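Beta-lactamase domain protein (Burkholderia ambifaria, PDB 5I0P) binds two zinc ions in a metallo-beta-lactamase fold and is probably a metal-dependent hydrolase whose substrate is not established. Local coordinates at residues G231-P236 and L258-R263. Sequence-based numbering, arbitrary orientation.
Sequences GDMVLP and LESLGR. With ZN (zinc ion), chain E; ZN (zinc ion), chain F.
In the dinuclear zinc site of this metallo-beta-lactamase fold, the loop that carries the bridging aspartate is backed by a helical segment: M233 and V234, directly after D232, pack on S260 and L261 of the helical segment 258-263. D232 bridges the two metals. Its OD2 lies 2.1 Å from the chain E zinc and 2.4 Å from the chain F zinc, while OD1 adds a longer bond of 2.5 Å to the latter; H102, H104 and H213 complete the first site, D106, H107 and H277 the second. The M233 side chain points toward the helical segment while staying about 4 Å (nearest atoms) from the side chain of the zinc ligand H213. Its chain bends at both chi2 (-67°) and chi3 (-65°), which carries the terminal methyl CE to S260, 3.5 Å from CB, in van der Waals contact; S260 OG accepts a hydrogen bond from the backbone N of Y211. Next to it, L261 reaches in with one branch, CD2 lying 3.7 Å from M233 O, a carbonyl whose hydrogen bond comes from Y257 OH. All four touching residues are buried. The same leucine methyl, CD2, also approaches V234 CG2, at a looser 4.3 Å.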
loop_
_atom_site.group_PDB
_atom_site.type_symbol
_atom_site.label_atom_id
_atom_site.label_comp_id
_atom_site.label_asym_id
_atom_site.label_seq_id
_atom_site.Cartn_x
_atom_site.Cartn_y
_atom_site.Cartn_z
ATOM N N GLY A 231 -1.274 -3.299 5.016
ATOM C CA GLY A 231 -0.850 -2.232 4.117
ATOM C C GLY A 231 -1.915 -2.017 3.058
ATOM O O GLY A 231 -3.118 -2.000 3.345
ATOM N N ASP A 232 -1.486 -1.883 1.814
ATOM C CA ASP A 232 -2.422 -1.764 0.714
ATOM C C ASP A 232 -2.611 -3.082 -0.029
ATOM O O ASP A 232 -3.293 -3.090 -1.052
ATOM C CB ASP A 232 -1.969 -0.711 -0.300
ATOM C CG ASP A 232 -2.122 0.716 0.181
ATOM O OD1 ASP A 232 -2.682 1.030 1.244
ATOM O OD2 ASP A 232 -1.658 1.575 -0.565
ATOM N N MET A 233 -2.021 -4.191 0.440
ATOM C CA MET A 233 -2.093 -5.419 -0.351
ATOM C C MET A 233 -3.480 -6.057 -0.276
ATOM O O MET A 233 -3.968 -6.607 -1.278
ATOM C CB MET A 233 -1.011 -6.416 0.091
ATOM C CG MET A 233 0.364 -5.935 -0.242
ATOM S SD MET A 233 0.675 -5.870 -2.031
ATOM C CE MET A 233 0.595 -7.604 -2.502
ATOM N N VAL A 234 -4.145 -5.983 0.876
ATOM C CA VAL A 234 -5.513 -6.512 1.015
ATOM C C VAL A 234 -6.370 -5.414 1.625
ATOM O O VAL A 234 -6.266 -5.134 2.832
ATOM C CB VAL A 234 -5.597 -7.780 1.879
ATOM C CG1 VAL A 234 -7.005 -8.377 1.782
ATOM C CG2 VAL A 234 -4.492 -8.807 1.514
ATOM N N LEU A 235 -7.210 -4.792 0.802
ATOM C CA LEU A 235 -8.110 -3.788 1.290
ATOM C C LEU A 235 -9.553 -4.300 1.226
ATOM O O LEU A 235 -9.926 -4.975 0.263
ATOM C CB LEU A 235 -7.973 -2.496 0.497
ATOM C CG LEU A 235 -6.545 -1.973 0.422
ATOM C CD1 LEU A 235 -6.431 -0.826 -0.606
ATOM C CD2 LEU A 235 -6.060 -1.550 1.759
ATOM N N PRO A 236 -10.355 -4.073 2.276
ATOM C CA PRO A 236 -11.680 -4.713 2.310
ATOM C C PRO A 236 -12.642 -4.157 1.279
ATOM O O PRO A 236 -13.466 -4.912 0.760
ATOM C CB PRO A 236 -12.161 -4.493 3.771
ATOM C CG PRO A 236 -11.425 -3.302 4.256
ATOM C CD PRO A 236 -10.038 -3.401 3.558
ATOM N N LEU A 258 -1.173 -10.788 -8.036
ATOM C CA LEU A 258 -1.980 -11.984 -7.874
ATOM C C LEU A 258 -1.161 -13.099 -7.241
ATOM O O LEU A 258 -1.701 -13.942 -6.518
ATOM C CB LEU A 258 -2.564 -12.412 -9.230
ATOM C CG LEU A 258 -3.558 -11.401 -9.845
ATOM C CD1 LEU A 258 -4.036 -11.834 -11.224
ATOM C CD2 LEU A 258 -4.731 -11.086 -8.929
ATOM N N GLU A 259 0.130 -13.153 -7.523
ATOM C CA GLU A 259 0.953 -14.153 -6.864
ATOM C C GLU A 259 1.187 -13.784 -5.401
ATOM O O GLU A 259 1.081 -14.637 -4.522
ATOM C CB GLU A 259 2.259 -14.315 -7.613
ATOM C CG GLU A 259 3.229 -15.323 -7.042
ATOM C CD GLU A 259 4.576 -15.246 -7.756
ATOM O OE1 GLU A 259 5.235 -16.302 -7.895
ATOM O OE2 GLU A 259 4.965 -14.135 -8.211
ATOM N N SER A 260 1.447 -12.509 -5.114
ATOM C CA SER A 260 1.621 -12.097 -3.725
ATOM C C SER A 260 0.384 -12.403 -2.862
ATOM O O SER A 260 0.508 -12.696 -1.670
ATOM C CB SER A 260 1.926 -10.606 -3.685
ATOM O OG SER A 260 3.131 -10.322 -4.333
ATOM N N LEU A 261 -0.811 -12.388 -3.447
ATOM C CA LEU A 261 -2.002 -12.607 -2.636
ATOM C C LEU A 261 -2.022 -13.986 -2.009
ATOM O O LEU A 261 -2.640 -14.165 -0.953
ATOM C CB LEU A 261 -3.255 -12.380 -3.470
ATOM C CG LEU A 261 -3.601 -10.925 -3.755
ATOM C CD1 LEU A 261 -4.955 -10.885 -4.443
ATOM C CD2 LEU A 261 -3.653 -10.117 -2.476
ATOM N N GLY A 262 -1.318 -14.950 -2.606
ATOM C CA GLY A 262 -1.258 -16.272 -2.021
ATOM C C GLY A 262 -0.680 -16.305 -0.622
ATOM O O GLY A 262 -0.997 -17.218 0.142
ATOM N N ARG A 263 0.139 -15.313 -0.259
ATOM C CA ARG A 263 0.694 -15.237 1.089
ATOM C C ARG A 263 -0.376 -15.061 2.176
ATOM O O ARG A 263 -0.202 -15.518 3.315
ATOM C CB ARG A 263 1.681 -14.074 1.144
ATOM C CG ARG A 263 2.875 -14.206 0.227
ATOM C CD ARG A 263 3.717 -15.468 0.529
ATOM N NE ARG A 263 4.132 -15.659 1.935
ATOM C CZ ARG A 263 5.159 -15.052 2.546
ATOM N NH1 ARG A 263 5.902 -14.160 1.908
ATOM N NH2 ARG A 263 5.448 -15.347 3.803
HETATM ZN ZN ZN E . -0.195 2.381 -1.820
HETATM ZN ZN ZN F . -2.409 3.481 0.696
#